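Local coordinates for glucuronoarabinoxylan endo-1,4-beta-xylanase (Clostridium papyrosolvens, PDB 4FMV), which hydrolyses internal beta-1,4 linkages of xylan as a family 30 glycoside hydrolase, through the (beta/alpha)8 barrel and attached beta domain that make up this chain, at residues N242-S247 / P377-T382; D236-G241 / Y281-V286; K248-S253 / Y285-F290; T331-Q336 / T373-A378; D4-L9 / D302-P307. All blocks are in the same frame, centred on the assembly; numbering follows the deposited sequence. Where two conformers were deposited one is given.

Contact 1: residues N242-S247 / P377-T382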
# COMPACT_ATOMS: atom_id res chain seq x y z
N ASN A 242 11.68 13.71 -6.74
CA ASN A 242 10.84 12.51 -6.59
C ASN A 242 11.01 11.78 -5.26
O ASN A 242 10.06 11.21 -4.76
CB ASN A 242 11.01 11.55 -7.75
CG ASN A 242 10.22 11.98 -8.97
OD1 ASN A 242 9.08 12.42 -8.84
ND2 ASN A 242 10.82 11.88 -10.15
N ILE A 243 12.23 11.79 -4.72
CA ILE A 243 12.45 11.32 -3.36
C ILE A 243 11.55 12.11 -2.40
O ILE A 243 10.90 11.52 -1.53
CB ILE A 243 13.95 11.46 -2.96
CG1 ILE A 243 14.83 10.59 -3.87
CG2 ILE A 243 14.17 11.02 -1.52
CD1 ILE A 243 14.30 9.19 -4.06
N MET A 244 11.51 13.44 -2.54
CA MET A 244 10.66 14.28 -1.69
C MET A 244 9.17 14.12 -2.00
O MET A 244 8.33 14.07 -1.10
CB MET A 244 11.06 15.74 -1.82
CG MET A 244 12.46 16.04 -1.28
SD MET A 244 12.53 15.71 0.49
CE MET A 244 13.30 14.10 0.55
N ASN A 245 8.83 14.05 -3.29
CA ASN A 245 7.45 13.83 -3.68
C ASN A 245 6.91 12.56 -3.07
O ASN A 245 5.78 12.52 -2.62
CB ASN A 245 7.31 13.72 -5.19
CG ASN A 245 7.43 15.06 -5.87
OD1 ASN A 245 7.14 16.09 -5.28
ND2 ASN A 245 7.85 15.04 -7.13
N MET A 246 7.74 11.52 -3.08
CA MET A 246 7.33 10.20 -2.58
C MET A 246 7.28 10.18 -1.05
O MET A 246 6.32 9.67 -0.49
CB MET A 246 8.25 9.08 -3.10
CG MET A 246 7.96 7.70 -2.52
SD MET A 246 9.08 6.42 -3.16
CE MET A 246 8.57 5.02 -2.16
N SER A 247 8.29 10.75 -0.40
CA SER A 247 8.30 10.88 1.07
C SER A 247 7.02 11.57 1.51
O SER A 247 6.29 11.07 2.36
CB SER A 247 9.49 11.72 1.54
OG SER A 247 10.74 11.04 1.34
N PRO A 377 18.28 17.07 7.84
CA PRO A 377 19.02 17.54 6.66
C PRO A 377 18.09 18.08 5.57
O PRO A 377 16.90 17.72 5.52
CB PRO A 377 19.74 16.28 6.18
CG PRO A 377 19.92 15.45 7.45
CD PRO A 377 18.62 15.67 8.19
N ALA A 378 18.62 18.95 4.71
CA ALA A 378 17.89 19.44 3.55
C ALA A 378 17.36 18.28 2.75
O ALA A 378 18.05 17.28 2.58
CB ALA A 378 18.80 20.32 2.66
N GLN A 379 16.13 18.39 2.26
CA GLN A 379 15.54 17.40 1.36
C GLN A 379 15.82 15.95 1.81
O GLN A 379 16.44 15.16 1.10
CB GLN A 379 16.03 17.67 -0.07
CG GLN A 379 15.56 19.03 -0.61
CD GLN A 379 16.18 19.37 -1.97
OE1 GLN A 379 17.40 19.47 -2.11
NE2 GLN A 379 15.33 19.54 -2.97
N SER A 380 15.29 15.60 2.97
CA SER A 380 15.61 14.34 3.62
C SER A 380 14.37 13.83 4.32
O SER A 380 13.46 14.61 4.68
CB SER A 380 16.69 14.57 4.68
OG SER A 380 16.12 15.19 5.82
N ILE A 381 14.33 12.52 4.49
CA ILE A 381 13.37 11.88 5.36
C ILE A 381 14.16 11.15 6.44
O ILE A 381 15.15 10.46 6.16
CB ILE A 381 12.43 10.90 4.60
CG1 ILE A 381 11.54 10.11 5.58
CG2 ILE A 381 13.22 9.98 3.68
CD1 ILE A 381 10.37 9.33 4.89
N THR A 382 13.74 11.35 7.68
CA THR A 382 14.40 10.74 8.82
C THR A 382 13.37 9.99 9.65
O THR A 382 12.27 10.51 9.92
CB THR A 382 15.05 11.79 9.73
OG1 THR A 382 16.10 12.48 9.04
CG2 THR A 382 15.62 11.13 10.99

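Contact 2: residues D236-G241 / Y281-V286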
# COMPACT_ATOMS: atom_id res chain seq x y z
N ASP A 236 8.83 8.18 -10.79
CA ASP A 236 9.66 7.96 -11.96
C ASP A 236 11.10 7.53 -11.72
O ASP A 236 11.62 6.72 -12.48
CB ASP A 236 9.68 9.24 -12.82
CG ASP A 236 8.40 9.44 -13.60
OD1 ASP A 236 7.62 8.48 -13.76
OD2 ASP A 236 8.19 10.56 -14.06
N ASP A 237 11.77 8.13 -10.74
CA ASP A 237 13.21 7.96 -10.62
C ASP A 237 13.70 8.42 -9.25
O ASP A 237 12.90 8.81 -8.39
CB ASP A 237 13.94 8.75 -11.70
CG ASP A 237 13.63 10.23 -11.64
OD1 ASP A 237 13.57 10.76 -10.51
OD2 ASP A 237 13.44 10.84 -12.70
N ASP A 238 15.02 8.39 -9.07
CA ASP A 238 15.64 8.68 -7.79
C ASP A 238 16.13 10.12 -7.60
O ASP A 238 16.84 10.41 -6.63
CB ASP A 238 16.73 7.65 -7.47
CG ASP A 238 16.16 6.23 -7.35
OD1 ASP A 238 15.18 6.02 -6.60
OD2 ASP A 238 16.68 5.33 -8.03
N THR A 239 15.81 11.01 -8.54
CA THR A 239 16.15 12.42 -8.37
C THR A 239 15.53 12.93 -7.07
O THR A 239 14.51 12.42 -6.62
CB THR A 239 15.71 13.30 -9.58
OG1 THR A 239 14.27 13.31 -9.69
CG2 THR A 239 16.30 12.76 -10.86
N THR A 240 16.18 13.90 -6.44
CA THR A 240 15.72 14.45 -5.18
C THR A 240 14.25 14.93 -5.18
O THR A 240 13.53 14.73 -4.20
CB THR A 240 16.65 15.56 -4.72
OG1 THR A 240 17.99 15.06 -4.72
CG2 THR A 240 16.28 16.02 -3.30
N GLY A 241 13.80 15.54 -6.27
CA GLY A 241 12.41 15.99 -6.34
C GLY A 241 11.43 14.85 -6.11
O GLY A 241 10.44 15.01 -5.38
N TYR A 281 16.97 0.64 -5.41
CA TYR A 281 16.87 2.07 -5.68
C TYR A 281 16.60 2.89 -4.44
O TYR A 281 16.06 2.40 -3.45
CB TYR A 281 15.76 2.34 -6.69
CG TYR A 281 16.01 1.77 -8.07
CD1 TYR A 281 17.30 1.67 -8.60
CD2 TYR A 281 14.95 1.32 -8.83
CE1 TYR A 281 17.51 1.16 -9.88
CE2 TYR A 281 15.15 0.81 -10.09
CZ TYR A 281 16.42 0.72 -10.62
OH TYR A 281 16.57 0.20 -11.89
N LYS A 282 16.98 4.16 -4.50
CA LYS A 282 16.73 5.06 -3.37
C LYS A 282 15.27 5.07 -2.94
O LYS A 282 14.98 5.09 -1.75
CB LYS A 282 17.22 6.48 -3.70
CG LYS A 282 17.13 7.45 -2.52
CD LYS A 282 17.91 8.74 -2.85
CE LYS A 282 19.40 8.41 -3.07
NZ LYS A 282 20.02 8.07 -1.76
N ARG A 283 14.35 5.05 -3.91
CA ARG A 283 12.92 5.02 -3.62
C ARG A 283 12.53 3.86 -2.70
O ARG A 283 11.62 4.00 -1.88
CB ARG A 283 12.09 4.96 -4.91
CG ARG A 283 11.97 6.30 -5.66
CD ARG A 283 11.67 6.03 -7.13
NE ARG A 283 12.86 5.49 -7.77
CZ ARG A 283 12.87 4.83 -8.92
NH1 ARG A 283 11.75 4.60 -9.57
NH2 ARG A 283 14.03 4.37 -9.41
N ALA A 284 13.23 2.73 -2.82
CA ALA A 284 12.96 1.59 -1.93
C ALA A 284 13.23 1.94 -0.48
O ALA A 284 12.49 1.54 0.42
CB ALA A 284 13.80 0.36 -2.35
N TYR A 285 14.30 2.70 -0.25
CA TYR A 285 14.69 3.14 1.08
C TYR A 285 13.72 4.21 1.63
O TYR A 285 13.42 4.21 2.83
CB TYR A 285 16.11 3.66 1.08
CG TYR A 285 17.14 2.60 0.72
CD1 TYR A 285 17.67 1.75 1.69
CD2 TYR A 285 17.57 2.44 -0.59
CE1 TYR A 285 18.62 0.78 1.37
CE2 TYR A 285 18.53 1.46 -0.93
CZ TYR A 285 19.04 0.64 0.05
OH TYR A 285 19.98 -0.32 -0.25
N VAL A 286 13.23 5.09 0.76
CA VAL A 286 12.17 6.02 1.18
C VAL A 286 11.01 5.23 1.79
O VAL A 286 10.55 5.54 2.89
CB VAL A 286 11.63 6.85 0.01
CG1 VAL A 286 10.34 7.64 0.46
CG2 VAL A 286 12.70 7.80 -0.54
O HOH W 1 18.74 4.77 -6.71

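Contact 3: residues K248-S253 / Y285-F290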
# COMPACT_ATOMS: atom_id res chain seq x y z
N LYS A 248 6.75 12.73 0.92
CA LYS A 248 5.60 13.54 1.31
C LYS A 248 4.25 12.84 1.07
O LYS A 248 3.36 12.92 1.90
CB LYS A 248 5.64 14.90 0.61
CG LYS A 248 4.30 15.66 0.68
CD LYS A 248 4.26 16.74 1.73
CE LYS A 248 3.33 17.89 1.29
NZ LYS A 248 1.94 17.47 0.89
N GLU A 249 4.09 12.17 -0.07
CA GLU A 249 2.84 11.47 -0.32
C GLU A 249 2.54 10.33 0.67
O GLU A 249 1.39 10.13 1.09
CB GLU A 249 2.81 10.91 -1.74
CG GLU A 249 1.49 10.25 -2.08
CD GLU A 249 1.42 9.90 -3.54
OE1 GLU A 249 1.28 10.82 -4.37
OE2 GLU A 249 1.52 8.72 -3.86
N ILE A 250 3.56 9.59 1.07
CA ILE A 250 3.31 8.56 2.07
C ILE A 250 2.86 9.20 3.38
O ILE A 250 1.91 8.74 4.02
CB ILE A 250 4.52 7.63 2.30
CG1 ILE A 250 4.94 6.97 0.98
CG2 ILE A 250 4.17 6.55 3.32
CD1 ILE A 250 6.31 6.23 1.04
N HIS A 251 3.52 10.28 3.77
CA HIS A 251 3.09 11.08 4.92
C HIS A 251 1.62 11.47 4.77
O HIS A 251 0.83 11.30 5.71
CB HIS A 251 3.98 12.32 5.06
CG HIS A 251 3.41 13.38 5.94
ND1 HIS A 251 3.80 13.54 7.26
CD2 HIS A 251 2.48 14.34 5.71
CE1 HIS A 251 3.14 14.56 7.79
NE2 HIS A 251 2.33 15.06 6.87
N ASP A 252 1.25 11.99 3.60
CA ASP A 252 -0.12 12.48 3.38
C ASP A 252 -1.13 11.32 3.44
O ASP A 252 -2.23 11.47 3.96
CB ASP A 252 -0.22 13.22 2.04
CG ASP A 252 0.41 14.63 2.07
OD1 ASP A 252 0.38 15.29 3.12
OD2 ASP A 252 0.93 15.10 1.02
N SER A 253 -0.74 10.16 2.92
CA SER A 253 -1.62 8.98 2.97
C SER A 253 -1.87 8.55 4.42
O SER A 253 -2.95 8.07 4.74
CB SER A 253 -1.01 7.80 2.19
OG SER A 253 0.04 7.20 2.92
N TYR A 285 14.30 2.70 -0.25
CA TYR A 285 14.69 3.14 1.08
C TYR A 285 13.72 4.21 1.63
O TYR A 285 13.42 4.21 2.83
CB TYR A 285 16.11 3.66 1.08
CG TYR A 285 17.14 2.60 0.72
CD1 TYR A 285 17.67 1.75 1.69
CD2 TYR A 285 17.57 2.44 -0.59
CE1 TYR A 285 18.62 0.78 1.37
CE2 TYR A 285 18.53 1.46 -0.93
CZ TYR A 285 19.04 0.64 0.05
OH TYR A 285 19.98 -0.32 -0.25
N VAL A 286 13.23 5.09 0.76
CA VAL A 286 12.17 6.02 1.18
C VAL A 286 11.01 5.23 1.79
O VAL A 286 10.55 5.54 2.89
CB VAL A 286 11.63 6.85 0.01
CG1 VAL A 286 10.34 7.64 0.46
CG2 VAL A 286 12.70 7.80 -0.54
N LEU A 287 10.53 4.20 1.09
CA LEU A 287 9.44 3.40 1.62
C LEU A 287 9.87 2.65 2.88
O LEU A 287 9.08 2.48 3.82
CB LEU A 287 8.88 2.44 0.57
CG LEU A 287 7.66 1.59 0.96
CD1 LEU A 287 6.47 2.49 1.25
CD2 LEU A 287 7.31 0.62 -0.17
N GLY A 288 11.13 2.22 2.92
CA GLY A 288 11.67 1.53 4.08
C GLY A 288 11.72 2.35 5.37
O GLY A 288 11.67 1.79 6.47
N GLN A 289 11.85 3.68 5.24
CA GLN A 289 11.81 4.58 6.40
C GLN A 289 10.51 4.39 7.16
O GLN A 289 10.44 4.67 8.38
CB GLN A 289 11.89 6.03 5.93
CG GLN A 289 13.19 6.42 5.23
CD GLN A 289 14.36 6.61 6.17
OE1 GLN A 289 15.51 6.61 5.74
NE2 GLN A 289 14.08 6.80 7.46
N PHE A 290 9.48 3.95 6.44
CA PHE A 290 8.19 3.56 7.02
C PHE A 290 8.16 2.08 7.36
O PHE A 290 7.94 1.73 8.53
CB PHE A 290 7.02 3.92 6.08
CG PHE A 290 6.82 5.41 5.91
CD1 PHE A 290 7.47 6.10 4.90
CD2 PHE A 290 5.98 6.12 6.76
CE1 PHE A 290 7.29 7.48 4.74
CE2 PHE A 290 5.78 7.49 6.61
CZ PHE A 290 6.44 8.17 5.60

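Contact 4: residues T331-Q336 / T373-A378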
# COMPACT_ATOMS: atom_id res chain seq x y z
N THR A 331 15.56 23.20 1.29
CA THR A 331 16.91 23.08 0.74
C THR A 331 17.99 23.39 1.77
O THR A 331 19.17 23.43 1.44
CB THR A 331 17.10 24.01 -0.48
OG1 THR A 331 16.99 25.36 -0.04
CG2 THR A 331 16.04 23.73 -1.53
N ALA A 332 17.57 23.64 3.01
CA ALA A 332 18.52 23.84 4.09
C ALA A 332 18.14 22.98 5.29
O ALA A 332 16.96 22.77 5.58
CB ALA A 332 18.57 25.30 4.49
N ALA A 333 19.15 22.45 5.97
CA ALA A 333 18.93 21.72 7.21
C ALA A 333 18.24 22.61 8.26
O ALA A 333 18.53 23.81 8.36
CB ALA A 333 20.24 21.18 7.77
N VAL A 334 17.34 22.01 9.03
CA VAL A 334 16.63 22.72 10.08
C VAL A 334 16.60 21.88 11.36
O VAL A 334 16.51 20.65 11.29
CB VAL A 334 15.18 23.04 9.66
CG1 VAL A 334 14.36 23.52 10.85
CG2 VAL A 334 15.17 24.08 8.55
N SER A 335 16.71 22.53 12.51
CA SER A 335 16.61 21.83 13.78
C SER A 335 15.12 21.70 14.12
O SER A 335 14.34 22.63 13.89
CB SER A 335 17.32 22.60 14.88
OG SER A 335 16.53 23.69 15.32
N GLN A 336 14.73 20.53 14.64
CA GLN A 336 13.35 20.33 15.08
C GLN A 336 13.29 19.72 16.48
O GLN A 336 13.95 18.70 16.76
CB GLN A 336 12.58 19.45 14.09
CG GLN A 336 11.12 19.17 14.51
CD GLN A 336 10.26 20.43 14.53
OE1 GLN A 336 10.02 21.05 13.48
NE2 GLN A 336 9.79 20.82 15.71
N THR A 373 15.95 17.17 20.54
CA THR A 373 16.07 18.00 19.35
C THR A 373 16.99 17.34 18.32
O THR A 373 18.01 16.74 18.66
CB THR A 373 16.56 19.42 19.69
OG1 THR A 373 15.68 20.03 20.64
CG2 THR A 373 16.62 20.30 18.42
N ALA A 374 16.62 17.44 17.05
CA ALA A 374 17.39 16.82 15.99
C ALA A 374 17.59 17.79 14.84
O ALA A 374 16.79 18.69 14.63
CB ALA A 374 16.68 15.54 15.52
N GLN A 375 18.68 17.60 14.10
CA GLN A 375 18.88 18.26 12.82
C GLN A 375 18.20 17.43 11.73
O GLN A 375 18.47 16.25 11.62
CB GLN A 375 20.37 18.34 12.50
CG GLN A 375 21.14 19.28 13.42
CD GLN A 375 20.71 20.72 13.23
OE1 GLN A 375 20.14 21.33 14.14
NE2 GLN A 375 20.97 21.27 12.03
N LEU A 376 17.34 18.05 10.94
CA LEU A 376 16.78 17.39 9.76
C LEU A 376 17.49 17.92 8.52
O LEU A 376 17.35 19.10 8.18
CB LEU A 376 15.28 17.66 9.65
CG LEU A 376 14.42 17.39 10.89
CD1 LEU A 376 12.96 17.79 10.60
CD2 LEU A 376 14.54 15.92 11.32
N PRO A 377 18.28 17.07 7.84
CA PRO A 377 19.02 17.54 6.66
C PRO A 377 18.09 18.08 5.57
O PRO A 377 16.90 17.72 5.52
CB PRO A 377 19.74 16.28 6.18
CG PRO A 377 19.92 15.45 7.45
CD PRO A 377 18.62 15.67 8.19
N ALA A 378 18.62 18.95 4.71
CA ALA A 378 17.89 19.44 3.55
C ALA A 378 17.36 18.28 2.75
O ALA A 378 18.05 17.28 2.58
CB ALA A 378 18.80 20.32 2.66

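Contact 5: residues D4-L9 / D302-P307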
# COMPACT_ATOMS: atom_id res chain seq x y z
N ASP A 4 7.55 23.54 18.23
CA ASP A 4 7.84 22.19 18.69
C ASP A 4 6.83 21.22 18.11
O ASP A 4 5.70 21.60 17.81
CB ASP A 4 7.75 22.08 20.21
CG ASP A 4 8.85 22.84 20.93
OD1 ASP A 4 9.76 23.39 20.27
OD2 ASP A 4 8.80 22.88 22.18
N VAL A 5 7.24 19.97 17.96
CA VAL A 5 6.31 18.90 17.66
C VAL A 5 5.91 18.24 18.97
O VAL A 5 6.77 17.88 19.78
CB VAL A 5 6.95 17.84 16.74
CG1 VAL A 5 6.10 16.57 16.73
CG2 VAL A 5 7.08 18.39 15.34
N THR A 6 4.61 18.10 19.18
CA THR A 6 4.08 17.34 20.31
C THR A 6 3.64 15.97 19.83
O THR A 6 2.77 15.86 18.97
CB THR A 6 2.88 18.06 20.94
OG1 THR A 6 3.25 19.39 21.31
CG2 THR A 6 2.40 17.32 22.18
N VAL A 7 4.27 14.91 20.34
CA VAL A 7 3.85 13.56 20.00
C VAL A 7 3.03 13.01 21.16
O VAL A 7 3.55 12.84 22.27
CB VAL A 7 5.05 12.64 19.69
CG1 VAL A 7 4.58 11.23 19.32
CG2 VAL A 7 5.86 13.21 18.55
N ASN A 8 1.74 12.78 20.94
CA ASN A 8 0.92 12.32 22.06
C ASN A 8 0.73 10.84 21.90
O ASN A 8 -0.08 10.38 21.11
CB ASN A 8 -0.44 13.02 22.06
CG ASN A 8 -1.36 12.54 23.19
OD1 ASN A 8 -0.91 11.84 24.10
ND2 ASN A 8 -2.63 12.91 23.13
N LEU A 9 1.45 10.09 22.73
CA LEU A 9 1.52 8.64 22.62
C LEU A 9 0.22 8.02 23.09
O LEU A 9 -0.03 6.83 22.88
CB LEU A 9 2.68 8.13 23.47
CG LEU A 9 4.06 8.60 23.01
CD1 LEU A 9 5.14 8.27 24.03
CD2 LEU A 9 4.39 7.98 21.64
N ASP A 302 -1.24 10.90 17.44
CA ASP A 302 -1.24 12.33 17.17
C ASP A 302 0.13 12.95 17.31
O ASP A 302 0.79 12.77 18.32
CB ASP A 302 -2.17 13.06 18.14
CG ASP A 302 -3.57 13.15 17.63
OD1 ASP A 302 -3.72 13.38 16.41
OD2 ASP A 302 -4.52 13.00 18.44
N ALA A 303 0.54 13.69 16.29
CA ALA A 303 1.78 14.45 16.33
C ALA A 303 1.60 15.73 15.53
O ALA A 303 0.91 15.74 14.49
CB ALA A 303 2.94 13.63 15.77
N THR A 304 2.22 16.82 15.99
CA THR A 304 2.10 18.07 15.25
C THR A 304 2.62 17.78 13.83
O THR A 304 3.79 17.48 13.65
CB THR A 304 2.99 19.11 15.92
OG1 THR A 304 2.70 19.12 17.32
CG2 THR A 304 2.78 20.51 15.33
N ALA A 305 1.75 17.97 12.83
CA ALA A 305 2.03 17.45 11.48
C ALA A 305 2.91 18.32 10.58
O ALA A 305 3.65 17.81 9.71
CB ALA A 305 0.73 17.06 10.77
N THR A 306 2.81 19.63 10.76
CA THR A 306 3.56 20.60 9.96
C THR A 306 4.12 21.67 10.88
O THR A 306 3.59 22.78 10.93
CB THR A 306 2.65 21.29 8.92
OG1 THR A 306 1.60 21.98 9.62
CG2 THR A 306 2.02 20.28 8.02
N PRO A 307 5.18 21.33 11.65
CA PRO A 307 5.73 22.22 12.68
C PRO A 307 6.45 23.44 12.11
O PRO A 307 6.66 24.42 12.83
CB PRO A 307 6.74 21.33 13.41
CG PRO A 307 7.14 20.33 12.40
CD PRO A 307 5.91 20.05 11.58

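Contact 1: residues N242-S247 / P377-T382
Van der Waals contact carries most of this interface, and Met244 supplies its larger share by pressing its thioether against the backbone of Gln379. The methyl CE lies 3.4 Å from Gln379 O and 3.5 Å from Ser380 N, while SD rests 3.6 Å from Gln379 CA. The side chain starts beside its own backbone N and bends again at CB-CG (chi2 -63°), which folds the sulfur and methyl over the peptide that joins Gln379 to Ser380. Gln379 answers with CB, its side chain crossing that of the methionine at about a right angle. One turn further along the helix, Ser247 OG touches the beta-branch of Ile381, 3.6 Å from CG2.

The receiving surface is a G1 beta bulge at the start of strand 380-387, in which Gln379 and Ser380 both face Asn328 of the neighbouring strand 321-328. Helix 240-255 belongs to the barrel, whereas strand 380-387 belongs to the beta domain, and the two meet at the seam between them.

The two side-chain hydroxyls each bond within their own segment. Ser247 OG donates to Ile243 O at 2.9 Å, reaching it from the opposite face of the carbonyl plane to Ser247 N, so this polar atom is satisfied although buried against isoleucine. On the strand side Ser380, whose CB points away from the helix, donates from OG to Pro377 O at 2.7 Å from above the carbonyl plane.

Contact 2: residues D236-G241 / Y281-V286
The N-terminal ends of the last two helices of the barrel are joined here by Asp238, in the loop leading into helix 240-255, and Arg283, in the first turn of helix 282-291. Their salt bridge is side-on: NE donates to OD1 at 2.7 Å in an almost straight bond (174°), and NH2 donates to OD2 at 3.1 Å. Both carboxylate oxygens lie close to the guanidinium plane, but the carboxylate itself is turned 62° against that plane, so the nitrogens meet it from above rather than in its own plane.

OD1 is gripped twice, because Arg283 N also donates to it at 3.0 Å, from the opposite face of the carboxylate. A carboxylate placed at the start of a helix in this way probably gains from the helix dipole as well as from the arginine charge. OD2 lies 3.4 Å from Tyr281 CB, and a water that accepts from Lys282 N also reaches OD2, weakly. Asp237 CA sits over one guanidinium face, 3.6 Å above its plane; NH1 is hydrogen-bonded to Phe235 O of the same loop and to Pro270 O of the loop before helix 282-291. Asp237, its CB pointing away, closes an Asx turn, OD1 accepting from Thr239 N at 3.0 Å and from Thr239 OG1 on the same face. Lys282 lays its CB near Asp238 OD1 while its ammonium leads off to Asn358.

Contact 3: residues K248-S253 / Y285-F290
Helices 248-253 and 285-290 run in roughly the same direction, their axes 10.6 Å apart at closest approach with a crossing angle of -31°, and Ile250 and Phe290 fill much of the gap between them. Ile250 sends CG2 squarely onto the phenyl ring: the methyl lies 3.5 Å from the ring centroid and only 8° off the normal, a CH-pi contact over the middle of one face. This placement follows from the first torsion of the isoleucine, which sets CG2 opposite the backbone N and swings the other branch, CG1, beside it. The two side chains slide past each other in opposite directions, and Ile250 CB comes within 3.7 Å of Phe290 CE1.

In the barrel fold these are consecutive outer helices, packed side by side around the parallel strands. The second branch of Ile250 points deeper along the interface, where CD1 meets Leu287 CD1 at 3.7 Å, the two chains crossing at about a right angle, and more loosely reaches Val286 CG1 at 4.3 Å. Tyr262 of strand 261-266 touches both Ile250 and Leu287 from the barrel wall, while Ile381 of the beta domain packs on Phe290. His251 adds its backbone N, 4.0 Å from Phe290 CZ, and leads its imidazole away. Ser253 OG turns back to Ile250 O at 2.7 Å, tilted from the carbonyl plane, which satisfies a buried hydroxyl without involving the neighbouring helix.

Contact 4: residues T331-Q336 / T373-A378
Leu376 leans over Val334 and Gln336 of the adjoining strand, and its side chain can be followed outward. CB starts 3.6 Å from Val334 O, the carbonyl that also accepts Leu376 N at 2.8 Å. CG stays by the same oxygen, and CD1 ends 3.9 Å from Gln336 CB. The first torsion places CG beside the backbone N (chi1 -51°), which directs CD1 toward Gln336. Phe384 and Val311 also touch the leucine.

The backbone beneath is an antiparallel ladder in the beta domain that flanks the barrel in this family. Val334 with Leu376 and Gln336 with Ala374 are hydrogen-bonded pairs, each closed by two bonds; Gln336 N meets Ala374 O at 2.8 Å. Between them stands the non-hydrogen-bonded pair of Ser335 and Gln375, where Ser335 CA approaches Ala374 O in a CA-H...O contact. On this face Gln375 bends at chi2 to bring OE1 within 3.2 Å of Ser335 CB. Gln336, on the leucine side, directs its amide away to Ser3 O. Beyond the strand end Ala378 CB abuts the backbone of Thr331, 3.3 Å from its C, and Asn328 ND2 donates to both Leu376 O and Ala332 O.

Contact 5: residues D4-L9 / D302-P307
Thr6 and Thr304 exchange two hydrogen bonds. Thr6 N donates to Thr304 OG1 at 2.9 Å in a nearly straight bond (174°), and Thr304 N returns a bent one to Thr6 O at 3.2 Å. The hydroxyl is brought to Thr6 because OG1 stands beside the backbone N of its own residue (chi1 -50°). Thr6 O takes a further approach from Ala303 CA, a CA-H...O contact, while Asn8 N donates to Asp302 O at 2.8 Å.

Apolar contact is made on the face that carries Val7 and Ala303, where Val7 CG2 meets Ala303 CB at 4.1 Å across a non-hydrogen-bonded antiparallel pair. After segment 302-307 has turned off the strand, Val5 CG2 packs on Pro307 CG at 3.5 Å.

Further out, Val5 and Val7 bond through their backbones to Lys337, Asn339 and Gln341 of strand 334-341. Asn8 OD1 accepts from Asn342 ND2 and Gly10 N, and Asp302 OD2 from Ser11 OG. Strand 5-8, near the chain start, is thus built into the beta domain beside a strand nearly 300 residues later. A side-chain oxygen stands where a strand carbonyl would normally accept, so pairing with Thr6 persists as segment 302-307 leaves the sheet.

In the fold
Contacts 1, 2 and 3 gather round helix 240-255: contact 2 joins the loop leading into it to helix 282-291, contact 3 packs its later turns on that helix, and contact 1 joins it to the beta domain. Their centres lie 9 to 11 Å apart, and Ile381 CD1 touches Phe290 CE1 at 3.6 Å. Contact 4 ends on Pro377 and Ala378, which contact 1 also includes. Contacts 4 and 5 meet through Gln336 OE1 and Pro307 CG, 3.2 Å apart. In such barrels the active site lies at the C-terminal strand ends, the side on which contact 2 sits; contact 5, its centre about 26 Å from that of contact 2, still touches contact 3 through Ala305 O and His251 CE1 (3.8 Å).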